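Local structure of RagB/SusD domain protein (Flavobacterium johnsoniae, 5J5U) at residues F22-M27 / K169-Y174; N79-V84 / I106-V111; D221-M226 / P331-S336; S28-Y33 / W73-A78. The protein probably binds chitin-derived chains at the outer membrane, as a SusD-family lipoprotein encoded in a chitin utilization locus. One frame throughout, in Å; residues are numbered along the deposited sequence.

Contact 1 of 4, residues F22-M27 / K169-Y174; sequences FTQLCM and KGDLFY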
loop_
_atom_site.group_PDB
_atom_site.type_symbol
_atom_site.label_atom_id
_atom_site.label_comp_id
_atom_site.label_asym_id
_atom_site.label_seq_id
_atom_site.Cartn_x
_atom_site.Cartn_y
_atom_site.Cartn_z
ATOM N N PHE A 22 -14.571 -0.880 -14.616
ATOM C CA PHE A 22 -14.566 0.480 -14.092
ATOM C C PHE A 22 -13.940 0.521 -12.683
ATOM O O PHE A 22 -13.040 1.315 -12.425
ATOM C CB PHE A 22 -15.984 1.029 -14.072
ATOM C CG PHE A 22 -16.096 2.415 -13.542
ATOM C CD1 PHE A 22 -15.912 3.504 -14.381
ATOM C CD2 PHE A 22 -16.405 2.640 -12.212
ATOM C CE1 PHE A 22 -16.027 4.792 -13.897
ATOM C CE2 PHE A 22 -16.521 3.916 -11.730
ATOM C CZ PHE A 22 -16.333 4.997 -12.567
ATOM N N THR A 23 -14.390 -0.356 -11.788
ATOM C CA THR A 23 -13.843 -0.394 -10.446
ATOM C C THR A 23 -12.346 -0.661 -10.422
ATOM O O THR A 23 -11.578 0.017 -9.711
ATOM C CB THR A 23 -14.538 -1.452 -9.604
ATOM O OG1 THR A 23 -15.890 -1.043 -9.382
ATOM C CG2 THR A 23 -13.842 -1.592 -8.249
ATOM N N GLN A 24 -11.940 -1.671 -11.182
ATOM C CA GLN A 24 -10.532 -2.010 -11.287
ATOM C C GLN A 24 -9.727 -0.806 -11.782
ATOM O O GLN A 24 -8.664 -0.501 -11.235
ATOM C CB GLN A 24 -10.333 -3.216 -12.186
ATOM C CG GLN A 24 -10.800 -4.505 -11.536
ATOM C CD GLN A 24 -10.476 -5.725 -12.369
ATOM O OE1 GLN A 24 -10.079 -5.603 -13.526
ATOM N NE2 GLN A 24 -10.653 -6.913 -11.788
ATOM N N LEU A 25 -10.262 -0.088 -12.762
ATOM C CA LEU A 25 -9.566 1.087 -13.262
ATOM C C LEU A 25 -9.555 2.243 -12.220
ATOM O O LEU A 25 -8.583 2.985 -12.121
ATOM C CB LEU A 25 -10.189 1.533 -14.598
ATOM C CG LEU A 25 -9.684 0.744 -15.834
ATOM C CD1 LEU A 25 -10.511 0.994 -17.109
ATOM C CD2 LEU A 25 -8.194 1.017 -16.092
ATOM N N CYS A 26 -10.605 2.365 -11.415
ATOM C CA CYS A 26 -10.653 3.372 -10.365
ATOM C C CYS A 26 -9.580 3.114 -9.280
ATOM O O CYS A 26 -9.030 4.046 -8.684
ATOM C CB CYS A 26 -12.046 3.408 -9.731
ATOM S SG CYS A 26 -13.313 4.358 -10.638
ATOM N N MET A 27 -9.270 1.847 -9.029
ATOM C CA MET A 27 -8.345 1.541 -7.942
ATOM C C MET A 27 -6.896 1.985 -8.181
ATOM O O MET A 27 -6.101 1.976 -7.244
ATOM C CB MET A 27 -8.360 0.046 -7.636
ATOM C CG MET A 27 -9.629 -0.411 -6.964
ATOM S SD MET A 27 -9.477 -2.122 -6.428
ATOM C CE MET A 27 -8.302 -1.960 -5.071
ATOM N N LYS A 169 -15.885 -11.854 -16.750
ATOM C CA LYS A 169 -15.706 -10.909 -17.847
ATOM C C LYS A 169 -15.393 -9.514 -17.326
ATOM O O LYS A 169 -16.012 -9.070 -16.368
ATOM C CB LYS A 169 -16.968 -10.873 -18.714
ATOM C CG LYS A 169 -17.240 -12.181 -19.494
ATOM C CD LYS A 169 -16.168 -12.433 -20.554
ATOM C CE LYS A 169 -16.450 -13.705 -21.346
ATOM N NZ LYS A 169 -15.554 -13.871 -22.531
ATOM N N GLY A 170 -14.433 -8.823 -17.936
ATOM C CA GLY A 170 -14.138 -7.447 -17.554
ATOM C C GLY A 170 -12.985 -7.318 -16.571
ATOM O O GLY A 170 -12.693 -6.240 -16.035
ATOM N N ASP A 171 -12.330 -8.443 -16.342
ATOM C CA ASP A 171 -11.234 -8.533 -15.404
ATOM C C ASP A 171 -9.905 -8.168 -16.067
ATOM O O ASP A 171 -9.386 -8.916 -16.903
ATOM C CB ASP A 171 -11.184 -9.941 -14.811
ATOM C CG ASP A 171 -9.969 -10.175 -13.978
ATOM O OD1 ASP A 171 -9.481 -9.210 -13.342
ATOM O OD2 ASP A 171 -9.515 -11.338 -13.937
ATOM N N LEU A 172 -9.369 -7.003 -15.703
ATOM C CA LEU A 172 -8.095 -6.535 -16.250
ATOM C C LEU A 172 -6.885 -7.058 -15.462
ATOM O O LEU A 172 -5.765 -7.063 -15.958
ATOM C CB LEU A 172 -8.067 -5.008 -16.284
ATOM C CG LEU A 172 -9.117 -4.392 -17.205
ATOM C CD1 LEU A 172 -9.128 -2.873 -17.072
ATOM C CD2 LEU A 172 -8.928 -4.816 -18.638
ATOM N N PHE A 173 -7.122 -7.490 -14.234
ATOM C CA PHE A 173 -6.055 -7.993 -13.384
ATOM C C PHE A 173 -5.549 -9.308 -13.936
ATOM O O PHE A 173 -4.349 -9.570 -13.995
ATOM C CB PHE A 173 -6.542 -8.226 -11.945
ATOM C CG PHE A 173 -6.840 -6.973 -11.160
ATOM C CD1 PHE A 173 -6.346 -5.738 -11.552
ATOM C CD2 PHE A 173 -7.619 -7.051 -10.012
ATOM C CE1 PHE A 173 -6.633 -4.594 -10.825
ATOM C CE2 PHE A 173 -7.907 -5.916 -9.264
ATOM C CZ PHE A 173 -7.416 -4.679 -9.671
ATOM N N TYR A 174 -6.497 -10.153 -14.311
ATOM C CA TYR A 174 -6.200 -11.550 -14.563
ATOM C C TYR A 174 -6.947 -12.169 -15.726
ATOM O O TYR A 174 -6.829 -13.371 -15.949
ATOM C CB TYR A 174 -6.511 -12.372 -13.305
ATOM C CG TYR A 174 -5.655 -12.072 -12.098
ATOM C CD1 TYR A 174 -6.235 -11.825 -10.857
ATOM C CD2 TYR A 174 -4.277 -12.062 -12.186
ATOM C CE1 TYR A 174 -5.460 -11.567 -9.740
ATOM C CE2 TYR A 174 -3.485 -11.808 -11.068
ATOM C CZ TYR A 174 -4.086 -11.555 -9.843
ATOM O OH TYR A 174 -3.305 -11.311 -8.717
#
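Q24 meets D171, L172 and F173 with its amide, using both ends in hydrogen bonds. OE1 accepts from L172 N at 2.7 Å, in the carbonyl plane and on a lone pair. NE2 gives a hydrogen to D171 OD1 at 3.0 Å, nearly straight at 162°. This donor reaches OD1 from the anti side, somewhat out of the carboxylate plane. D171 OD1 also takes weak bonds from F173 N and Y174 N, so three N-H groups converge on it. The weak bond from F173 N closes an Asx turn. D171 OD2 is held by G176 N and W181 NE1.

The Q24 amide lies flat over one face of the F173 ring, with CD 3.8 Å above the ring plane and the two planes 18° apart. Q24 CG adds a CH-pi contact to the same ring. The Q24 chain is extended beyond CG (chi2 -174°), which carries the amide out over the ring. Shortening Q24 to an alanine is likely to cost L172 N its acceptor and D171 OD1 one of its donors, and to remove the amide from over the ring.

Apolar packing is small: L25 CG touches L172 CD1 at 3.9 Å. M107 and W181 also touch Q24 and F173. The loop before helix 178-195 is thus fixed to helix 16-29, within the largely helical body of a SusD-like protein.

Contact 2 of 4, residues N79-V84 / I106-V111; sequences NELKNV and IMKVMV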
loop_
_atom_site.group_PDB
_atom_site.type_symbol
_atom_site.label_atom_id
_atom_site.label_comp_id
_atom_site.label_asym_id
_atom_site.label_seq_id
_atom_site.Cartn_x
_atom_site.Cartn_y
_atom_site.Cartn_z
ATOM N N ASN A 79 -17.298 6.587 -6.341
ATOM C CA ASN A 79 -17.057 5.818 -7.563
ATOM C C ASN A 79 -17.049 4.312 -7.384
ATOM O O ASN A 79 -17.605 3.601 -8.217
ATOM C CB ASN A 79 -15.722 6.223 -8.207
ATOM C CG ASN A 79 -15.687 7.690 -8.609
ATOM O OD1 ASN A 79 -16.710 8.256 -9.009
ATOM N ND2 ASN A 79 -14.504 8.315 -8.506
ATOM N N GLU A 80 -16.383 3.824 -6.338
ATOM C CA GLU A 80 -15.993 2.407 -6.278
ATOM C C GLU A 80 -16.967 1.489 -5.542
ATOM O O GLU A 80 -17.455 0.527 -6.125
ATOM C CB GLU A 80 -14.596 2.280 -5.654
ATOM C CG GLU A 80 -13.518 3.008 -6.464
ATOM C CD GLU A 80 -12.161 3.061 -5.776
ATOM O OE1 GLU A 80 -11.921 2.289 -4.815
ATOM O OE2 GLU A 80 -11.330 3.894 -6.199
ATOM N N LEU A 81 -17.271 1.803 -4.283
ATOM C CA LEU A 81 -17.995 0.873 -3.424
ATOM C C LEU A 81 -19.359 0.509 -3.997
ATOM O O LEU A 81 -19.757 -0.660 -3.991
ATOM C CB LEU A 81 -18.148 1.459 -2.035
ATOM C CG LEU A 81 -18.705 0.486 -1.010
ATOM C CD1 LEU A 81 -17.735 -0.661 -0.741
ATOM C CD2 LEU A 81 -18.977 1.274 0.253
ATOM N N LYS A 82 -20.041 1.508 -4.542
ATOM C CA LYS A 82 -21.373 1.329 -5.100
ATOM C C LYS A 82 -21.414 0.380 -6.297
ATOM O O LYS A 82 -22.307 -0.461 -6.409
ATOM C CB LYS A 82 -21.925 2.694 -5.493
ATOM C CG LYS A 82 -22.846 2.686 -6.694
ATOM C CD LYS A 82 -23.202 4.114 -7.087
ATOM C CE LYS A 82 -21.946 4.966 -7.267
ATOM N NZ LYS A 82 -20.960 4.381 -8.224
ATOM N N ASN A 83 -20.416 0.471 -7.165
ATOM C CA ASN A 83 -20.388 -0.393 -8.331
ATOM C C ASN A 83 -20.210 -1.834 -7.938
ATOM O O ASN A 83 -20.875 -2.734 -8.473
ATOM C CB ASN A 83 -19.270 0.013 -9.284
ATOM C CG ASN A 83 -19.727 1.015 -10.298
ATOM O OD1 ASN A 83 -20.453 0.676 -11.231
ATOM N ND2 ASN A 83 -19.341 2.269 -10.106
ATOM N N VAL A 84 -19.298 -2.054 -7.000
ATOM C CA VAL A 84 -18.930 -3.406 -6.652
ATOM C C VAL A 84 -20.064 -4.034 -5.817
ATOM O O VAL A 84 -20.316 -5.254 -5.899
ATOM C CB VAL A 84 -17.567 -3.423 -5.951
ATOM C CG1 VAL A 84 -17.675 -2.885 -4.534
ATOM C CG2 VAL A 84 -16.992 -4.816 -5.982
ATOM N N ILE A 106 -14.343 -10.298 -3.600
ATOM C CA ILE A 106 -12.916 -10.106 -3.363
ATOM C C ILE A 106 -12.580 -8.644 -3.666
ATOM O O ILE A 106 -11.940 -7.965 -2.857
ATOM C CB ILE A 106 -12.058 -11.076 -4.209
ATOM C CG1 ILE A 106 -12.345 -12.515 -3.792
ATOM C CG2 ILE A 106 -10.583 -10.843 -3.996
ATOM C CD1 ILE A 106 -11.727 -13.527 -4.697
ATOM N N MET A 107 -13.090 -8.142 -4.793
ATOM C CA MET A 107 -12.865 -6.750 -5.132
ATOM C C MET A 107 -13.309 -5.888 -3.956
ATOM O O MET A 107 -12.577 -4.980 -3.545
ATOM C CB MET A 107 -13.623 -6.340 -6.399
ATOM C CG MET A 107 -13.000 -6.816 -7.689
ATOM S SD MET A 107 -11.374 -6.128 -8.024
ATOM C CE MET A 107 -11.705 -4.384 -8.210
ATOM N N LYS A 108 -14.476 -6.211 -3.388
ATOM C CA LYS A 108 -15.082 -5.308 -2.424
ATOM C C LYS A 108 -14.194 -5.204 -1.198
ATOM O O LYS A 108 -14.109 -4.133 -0.582
ATOM C CB LYS A 108 -16.492 -5.743 -2.044
ATOM C CG LYS A 108 -17.053 -4.963 -0.854
ATOM C CD LYS A 108 -18.531 -4.657 -1.002
ATOM C CE LYS A 108 -19.398 -5.733 -0.396
ATOM N NZ LYS A 108 -18.944 -6.163 0.947
ATOM N N VAL A 109 -13.468 -6.282 -0.894
ATOM C CA VAL A 109 -12.579 -6.229 0.262
ATOM C C VAL A 109 -11.413 -5.282 -0.064
ATOM O O VAL A 109 -11.095 -4.394 0.716
ATOM C CB VAL A 109 -12.084 -7.638 0.677
ATOM C CG1 VAL A 109 -11.059 -7.537 1.804
ATOM C CG2 VAL A 109 -13.270 -8.515 1.109
ATOM N N MET A 110 -10.825 -5.434 -1.242
ATOM C CA MET A 110 -9.699 -4.602 -1.638
ATOM C C MET A 110 -10.070 -3.118 -1.663
ATOM O O MET A 110 -9.317 -2.271 -1.167
ATOM C CB MET A 110 -9.188 -5.036 -3.010
ATOM C CG MET A 110 -8.521 -6.406 -3.004
ATOM S SD MET A 110 -8.082 -6.991 -4.664
ATOM C CE MET A 110 -6.609 -6.030 -4.980
ATOM N N VAL A 111 -11.239 -2.813 -2.216
ATOM C CA VAL A 111 -11.754 -1.453 -2.188
ATOM C C VAL A 111 -11.861 -0.937 -0.734
ATOM O O VAL A 111 -11.360 0.143 -0.432
ATOM C CB VAL A 111 -13.162 -1.349 -2.895
ATOM C CG1 VAL A 111 -13.863 -0.010 -2.599
ATOM C CG2 VAL A 111 -13.080 -1.614 -4.424
#
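The E80 carboxylate is the flat group that meets the partner helix. Its OE1 touches V111 CG1 at 3.7 Å, and E80 CB lies against the same methyl. The carboxylate is buried but paired: OE1 forms a salt bridge with R114, and OE2 is hydrogen-bonded to Y33 OH. The other flat group with a defined partner is the N83 amide, on its own helix. N83 ND2 bonds to N79 O at 2.9 Å, in the amide plane and nearly along the C=O axis. The helix is kinked here. N83 N has no bond to N79 O, only a weak one to E80 O; the side-chain N-H reaches N79 O instead.

The rest is apolar packing. V84 puts CG2 against M107 CB at 3.7 Å and close to K108 N. Its CG1, between the backbone N and the carbonyl carbon (chi1 73°), rests on K108 CB and CD, each at 4.0 Å. L81 CD1 lies near V111 CG1. K108 CD lies against both L81 CD1 and V84 CG1, which come from the same side, while NZ leads away to Y124 OH.

The two short segments run antiparallel, at 160°, with axes 9.7 Å apart. They join helices 66-90 and 98-119, consecutive in the chain, as an antiparallel helical hairpin, consistent with the TPR-like clan of the family. Helix 16-29 packs on N83 and M107, and helix 178-195 lies against I106, M107 and M110.

Contact 3 of 4, residues D221-M226 / P331-S336; sequences DDNCLM and PFLHVS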
loop_
_atom_site.group_PDB
_atom_site.type_symbol
_atom_site.label_atom_id
_atom_site.label_comp_id
_atom_site.label_asym_id
_atom_site.label_seq_id
_atom_site.Cartn_x
_atom_site.Cartn_y
_atom_site.Cartn_z
ATOM N N ASP A 221 4.416 -13.966 -11.166
ATOM C CA ASP A 221 3.420 -14.102 -12.237
ATOM C C ASP A 221 2.000 -13.910 -11.741
ATOM O O ASP A 221 1.102 -13.568 -12.510
ATOM C CB ASP A 221 3.521 -15.471 -12.897
ATOM C CG ASP A 221 4.790 -15.641 -13.684
ATOM O OD1 ASP A 221 5.457 -14.616 -13.942
ATOM O OD2 ASP A 221 5.124 -16.795 -14.027
ATOM N N ASP A 222 1.807 -14.153 -10.451
ATOM C CA ASP A 222 0.497 -14.082 -9.838
ATOM C C ASP A 222 0.149 -12.694 -9.292
ATOM O O ASP A 222 -0.988 -12.462 -8.886
ATOM C CB ASP A 222 0.422 -15.106 -8.707
ATOM C CG ASP A 222 0.489 -16.531 -9.216
ATOM O OD1 ASP A 222 0.068 -16.753 -10.373
ATOM O OD2 ASP A 222 0.941 -17.425 -8.464
ATOM N N ASN A 223 1.131 -11.789 -9.273
ATOM C CA ASN A 223 0.939 -10.412 -8.795
ATOM C C ASN A 223 -0.308 -9.736 -9.338
ATOM O O ASN A 223 -0.666 -9.923 -10.494
ATOM C CB ASN A 223 2.145 -9.549 -9.139
ATOM C CG ASN A 223 3.322 -9.851 -8.283
ATOM O OD1 ASN A 223 3.283 -10.788 -7.498
ATOM N ND2 ASN A 223 4.385 -9.057 -8.412
ATOM N N CYS A 224 -0.964 -8.948 -8.492
ATOM C CA CYS A 224 -2.120 -8.179 -8.917
ATOM C C CYS A 224 -1.701 -6.818 -9.491
ATOM O O CYS A 224 -1.262 -5.929 -8.760
ATOM C CB CYS A 224 -3.085 -7.998 -7.753
ATOM S SG CYS A 224 -4.624 -7.327 -8.255
ATOM N N LEU A 225 -1.835 -6.688 -10.807
ATOM C CA LEU A 225 -1.377 -5.530 -11.584
ATOM C C LEU A 225 -2.471 -4.923 -12.402
ATOM O O LEU A 225 -3.332 -5.633 -12.911
ATOM C CB LEU A 225 -0.271 -5.925 -12.573
ATOM C CG LEU A 225 1.195 -6.052 -12.214
ATOM C CD1 LEU A 225 1.639 -4.913 -11.317
ATOM C CD2 LEU A 225 1.434 -7.416 -11.607
ATOM N N MET A 226 -2.421 -3.611 -12.562
ATOM C CA MET A 226 -3.130 -2.960 -13.644
ATOM C C MET A 226 -2.104 -2.453 -14.655
ATOM O O MET A 226 -1.209 -1.676 -14.299
ATOM C CB MET A 226 -3.973 -1.795 -13.161
ATOM C CG MET A 226 -4.588 -1.049 -14.319
ATOM S SD MET A 226 -5.704 -2.154 -15.226
ATOM C CE MET A 226 -7.161 -2.020 -14.166
ATOM N N PRO A 331 2.862 0.529 -14.970
ATOM C CA PRO A 331 1.879 -0.355 -14.339
ATOM C C PRO A 331 1.737 -0.082 -12.843
ATOM O O PRO A 331 2.678 0.411 -12.220
ATOM C CB PRO A 331 2.453 -1.747 -14.590
ATOM C CG PRO A 331 3.930 -1.509 -14.797
ATOM C CD PRO A 331 4.034 -0.198 -15.486
ATOM N N PHE A 332 0.591 -0.422 -12.269
ATOM C CA PHE A 332 0.391 -0.248 -10.833
ATOM C C PHE A 332 0.191 -1.595 -10.141
ATOM O O PHE A 332 -0.717 -2.345 -10.483
ATOM C CB PHE A 332 -0.803 0.659 -10.557
ATOM C CG PHE A 332 -0.916 1.085 -9.131
ATOM C CD1 PHE A 332 -1.578 0.286 -8.200
ATOM C CD2 PHE A 332 -0.373 2.295 -8.709
ATOM C CE1 PHE A 332 -1.684 0.681 -6.863
ATOM C CE2 PHE A 332 -0.490 2.702 -7.367
ATOM C CZ PHE A 332 -1.146 1.896 -6.448
ATOM N N LEU A 333 1.049 -1.872 -9.159
ATOM C CA LEU A 333 1.040 -3.100 -8.371
ATOM C C LEU A 333 0.187 -2.990 -7.091
ATOM O O LEU A 333 0.508 -2.203 -6.202
ATOM C CB LEU A 333 2.486 -3.475 -7.997
ATOM C CG LEU A 333 2.718 -4.729 -7.145
ATOM C CD1 LEU A 333 2.221 -5.959 -7.860
ATOM C CD2 LEU A 333 4.187 -4.889 -6.766
ATOM N N HIS A 334 -0.860 -3.808 -6.982
ATOM C CA HIS A 334 -1.745 -3.798 -5.808
ATOM C C HIS A 334 -1.348 -4.767 -4.685
ATOM O O HIS A 334 -1.295 -4.387 -3.512
ATOM C CB HIS A 334 -3.180 -4.117 -6.230
ATOM C CG HIS A 334 -3.839 -3.018 -6.998
ATOM N ND1 HIS A 334 -4.208 -1.824 -6.417
ATOM C CD2 HIS A 334 -4.200 -2.932 -8.299
ATOM C CE1 HIS A 334 -4.768 -1.050 -7.327
ATOM N NE2 HIS A 334 -4.773 -1.698 -8.479
ATOM N N VAL A 335 -1.138 -6.031 -5.045
ATOM C CA VAL A 335 -0.759 -7.075 -4.099
ATOM C C VAL A 335 0.336 -7.925 -4.728
ATOM O O VAL A 335 0.287 -8.214 -5.925
ATOM C CB VAL A 335 -1.952 -7.972 -3.698
ATOM C CG1 VAL A 335 -1.607 -8.755 -2.451
ATOM C CG2 VAL A 335 -3.261 -7.142 -3.510
ATOM N N SER A 336 1.311 -8.351 -3.933
ATOM C CA SER A 336 2.507 -8.921 -4.526
ATOM C C SER A 336 2.920 -10.249 -3.915
ATOM O O SER A 336 2.512 -10.593 -2.800
ATOM C CB SER A 336 3.663 -7.930 -4.406
ATOM O OG SER A 336 4.114 -7.844 -3.069
#
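C224 O accepts from H334 N at 2.8 Å, the shortest hydrogen bond of this antiparallel pairing. C224 N returns a bond to V335 O at 2.9 Å. H334 and V335 both stand across from C224 on the backbone, a classic beta bulge. H334 has helix-like angles (phi -91°, psi -52°), as expected of position 1. Beyond it the ladder is regular. M226 and F332 form a hydrogen-bonded pair: M226 N to F332 O and F332 N to M226 O are both 3.0 Å. L225 and L333 are a non-hydrogen-bonded pair, and L225 CA makes a CA-H...O contact with F332 O.

On the L225 face, L225 CD1 meets L333 CD1 at 3.7 Å and rests over L333 CA. L333 CG stands opposite its backbone N (chi1 179°), and its CD1 reaches N223 CB at 3.8 Å. N223 OD1 lies near S336 CA, but its hydrogen bond goes to Y337 N. S336 is the N-cap of helix 337-349, its OG bonded to E339 N.

F332 CD1 lies over one face of the H334 imidazole, toward its rim. Helix 16-29 packs on M226, F332 and H334; helix 178-195 on V335. M110 of helix 98-119 touches C224, H334 and V335.

Contact 4 of 4, residues S28-Y33 / W73-A78; sequences SGDGYY and WRNVYA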
loop_
_atom_site.group_PDB
_atom_site.type_symbol
_atom_site.label_atom_id
_atom_site.label_comp_id
_atom_site.label_asym_id
_atom_site.label_seq_id
_atom_site.Cartn_x
_atom_site.Cartn_y
_atom_site.Cartn_z
ATOM N N SER A 28 -6.547 2.398 -9.403
ATOM C CA SER A 28 -5.168 2.834 -9.680
ATOM C C SER A 28 -5.093 4.044 -10.598
ATOM O O SER A 28 -4.104 4.751 -10.604
ATOM C CB SER A 28 -4.351 1.696 -10.300
ATOM O OG SER A 28 -4.769 1.443 -11.629
ATOM N N GLY A 29 -6.135 4.276 -11.383
ATOM C CA GLY A 29 -6.142 5.371 -12.336
ATOM C C GLY A 29 -6.786 6.655 -11.840
ATOM O O GLY A 29 -6.892 7.630 -12.586
ATOM N N ASP A 30 -7.257 6.654 -10.598
ATOM C CA ASP A 30 -7.828 7.868 -10.019
ATOM C C ASP A 30 -6.668 8.666 -9.424
ATOM O O ASP A 30 -6.215 8.399 -8.305
ATOM C CB ASP A 30 -8.882 7.554 -8.948
ATOM C CG ASP A 30 -9.702 8.781 -8.556
ATOM O OD1 ASP A 30 -9.264 9.915 -8.858
ATOM O OD2 ASP A 30 -10.758 8.611 -7.905
ATOM N N GLY A 31 -6.162 9.612 -10.212
ATOM C CA GLY A 31 -5.017 10.408 -9.825
ATOM C C GLY A 31 -5.344 11.297 -8.649
ATOM O O GLY A 31 -4.444 11.720 -7.915
ATOM N N TYR A 32 -6.637 11.572 -8.472
ATOM C CA TYR A 32 -7.090 12.434 -7.390
ATOM C C TYR A 32 -6.662 11.902 -6.008
ATOM O O TYR A 32 -6.114 12.668 -5.215
ATOM C CB TYR A 32 -8.615 12.630 -7.453
ATOM C CG TYR A 32 -9.132 13.648 -6.470
ATOM C CD1 TYR A 32 -9.741 13.257 -5.281
ATOM C CD2 TYR A 32 -8.986 15.012 -6.714
ATOM C CE1 TYR A 32 -10.202 14.199 -4.376
ATOM C CE2 TYR A 32 -9.437 15.952 -5.821
ATOM C CZ TYR A 32 -10.036 15.543 -4.652
ATOM O OH TYR A 32 -10.487 16.479 -3.756
ATOM N N TYR A 33 -6.861 10.621 -5.702
ATOM C CA TYR A 33 -6.402 10.169 -4.375
ATOM C C TYR A 33 -5.085 9.430 -4.397
ATOM O O TYR A 33 -4.488 9.233 -3.341
ATOM C CB TYR A 33 -7.450 9.313 -3.637
ATOM C CG TYR A 33 -7.769 7.946 -4.170
ATOM C CD1 TYR A 33 -6.898 6.878 -4.003
ATOM C CD2 TYR A 33 -8.991 7.702 -4.787
ATOM C CE1 TYR A 33 -7.221 5.586 -4.484
ATOM C CE2 TYR A 33 -9.331 6.440 -5.257
ATOM C CZ TYR A 33 -8.451 5.391 -5.103
ATOM O OH TYR A 33 -8.809 4.156 -5.569
ATOM N N TRP A 73 -11.702 8.956 1.011
ATOM C CA TRP A 73 -13.096 8.823 1.429
ATOM C C TRP A 73 -14.085 9.185 0.309
ATOM O O TRP A 73 -14.917 8.373 -0.119
ATOM C CB TRP A 73 -13.342 9.708 2.634
ATOM C CG TRP A 73 -14.753 9.743 3.135
ATOM C CD1 TRP A 73 -15.801 10.437 2.605
ATOM C CD2 TRP A 73 -15.254 9.095 4.311
ATOM N NE1 TRP A 73 -16.931 10.236 3.364
ATOM C CE2 TRP A 73 -16.616 9.432 4.426
ATOM C CE3 TRP A 73 -14.677 8.262 5.278
ATOM C CZ2 TRP A 73 -17.411 8.966 5.461
ATOM C CZ3 TRP A 73 -15.466 7.795 6.302
ATOM C CH2 TRP A 73 -16.826 8.151 6.382
ATOM N N ARG A 74 -13.954 10.415 -0.161
ATOM C CA ARG A 74 -14.865 10.966 -1.143
ATOM C C ARG A 74 -14.907 10.141 -2.423
ATOM O O ARG A 74 -15.994 9.856 -2.935
ATOM C CB ARG A 74 -14.473 12.395 -1.466
ATOM C CG ARG A 74 -15.075 12.901 -2.749
ATOM C CD ARG A 74 -14.509 14.263 -3.092
ATOM N NE ARG A 74 -15.345 14.946 -4.082
ATOM C CZ ARG A 74 -15.170 14.866 -5.398
ATOM N NH1 ARG A 74 -14.171 14.142 -5.905
ATOM N NH2 ARG A 74 -15.993 15.521 -6.211
ATOM N N ASN A 75 -13.744 9.709 -2.919
ATOM C CA ASN A 75 -13.749 9.038 -4.206
ATOM C C ASN A 75 -14.097 7.563 -4.112
ATOM O O ASN A 75 -14.733 7.002 -5.021
ATOM C CB ASN A 75 -12.421 9.231 -4.929
ATOM C CG ASN A 75 -12.384 10.545 -5.710
ATOM O OD1 ASN A 75 -13.026 11.523 -5.330
ATOM N ND2 ASN A 75 -11.709 10.541 -6.841
ATOM N N VAL A 76 -13.726 6.925 -3.017
ATOM C CA VAL A 76 -14.166 5.553 -2.831
ATOM C C VAL A 76 -15.704 5.500 -2.712
ATOM O O VAL A 76 -16.341 4.698 -3.380
ATOM C CB VAL A 76 -13.503 4.888 -1.589
ATOM C CG1 VAL A 76 -14.302 3.683 -1.140
ATOM C CG2 VAL A 76 -12.075 4.490 -1.910
ATOM N N TYR A 77 -16.306 6.380 -1.922
ATOM C CA TYR A 77 -17.751 6.313 -1.821
ATOM C C TYR A 77 -18.454 6.805 -3.091
ATOM O O TYR A 77 -19.511 6.296 -3.436
ATOM C CB TYR A 77 -18.243 7.088 -0.601
ATOM C CG TYR A 77 -17.954 6.341 0.677
ATOM C CD1 TYR A 77 -18.485 5.068 0.898
ATOM C CD2 TYR A 77 -17.136 6.885 1.650
ATOM C CE1 TYR A 77 -18.216 4.373 2.076
ATOM C CE2 TYR A 77 -16.857 6.195 2.814
ATOM C CZ TYR A 77 -17.387 4.943 3.019
ATOM O OH TYR A 77 -17.087 4.280 4.184
ATOM N N ALA A 78 -17.889 7.782 -3.795
ATOM C CA ALA A 78 -18.533 8.253 -5.021
ATOM C C ALA A 78 -18.445 7.237 -6.174
ATOM O O ALA A 78 -19.428 7.001 -6.877
ATOM C CB ALA A 78 -17.944 9.576 -5.443
#
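Y33 and N75 bring the two backbones nearest, CA to CA 7.4 Å. Segment 28-33 spans the break between helices 16-29 and 31-45; segment 73-78 is helical, with a wider pi-type turn at 76-78. D30 sits in the break as the N-cap of helix 31-45. Its OD1 accepts from Y32 N at 3.1 Å, and its OD2 faces N75. N75 ND2 to D30 OD2 refines to 2.4 Å, a doubtful length for this hydrogen bond. An alanine here is likely to leave Y32 N without its cap and N75 ND2 without its acceptor.

The N75 amide runs nearly parallel to the Y32 ring, planes 19° apart, and ND2 lies 3.7 Å from Y32 CD1. N75 CB meets the edge of the Y33 ring, 3.8 Å from CD2. The Y33 torsion (chi1 69°) swings CG over its own backbone and sets this edge against N75. N75 OD1 takes a weak bond from R74 NH1, whose guanidinium makes at most a weak cation-pi contact with Y32.

How the contacts relate
Helix 16-29 takes part in contacts 1 and 4, and helix 66-90 in contacts 2 and 4. Contacts 2 and 4 both lie inside the chain loop closed by contact 1; contact 3 follows in series. Contacts 1 and 2 have centres about 11 Å apart and meet where T23 CG2 lies 3.5 Å from M107 CE. Contacts 2 and 4, about 12 Å apart between centres, are joined by E80 OE2 and Y33 OH at 2.6 Å. Y174 OH of contact 1 lies 2.6 Å from D222 O of contact 3, a probable hydrogen bond. Contacts 3 and 4 are about 19 Å apart between centres, yet S28 touches M226, F332 and H334.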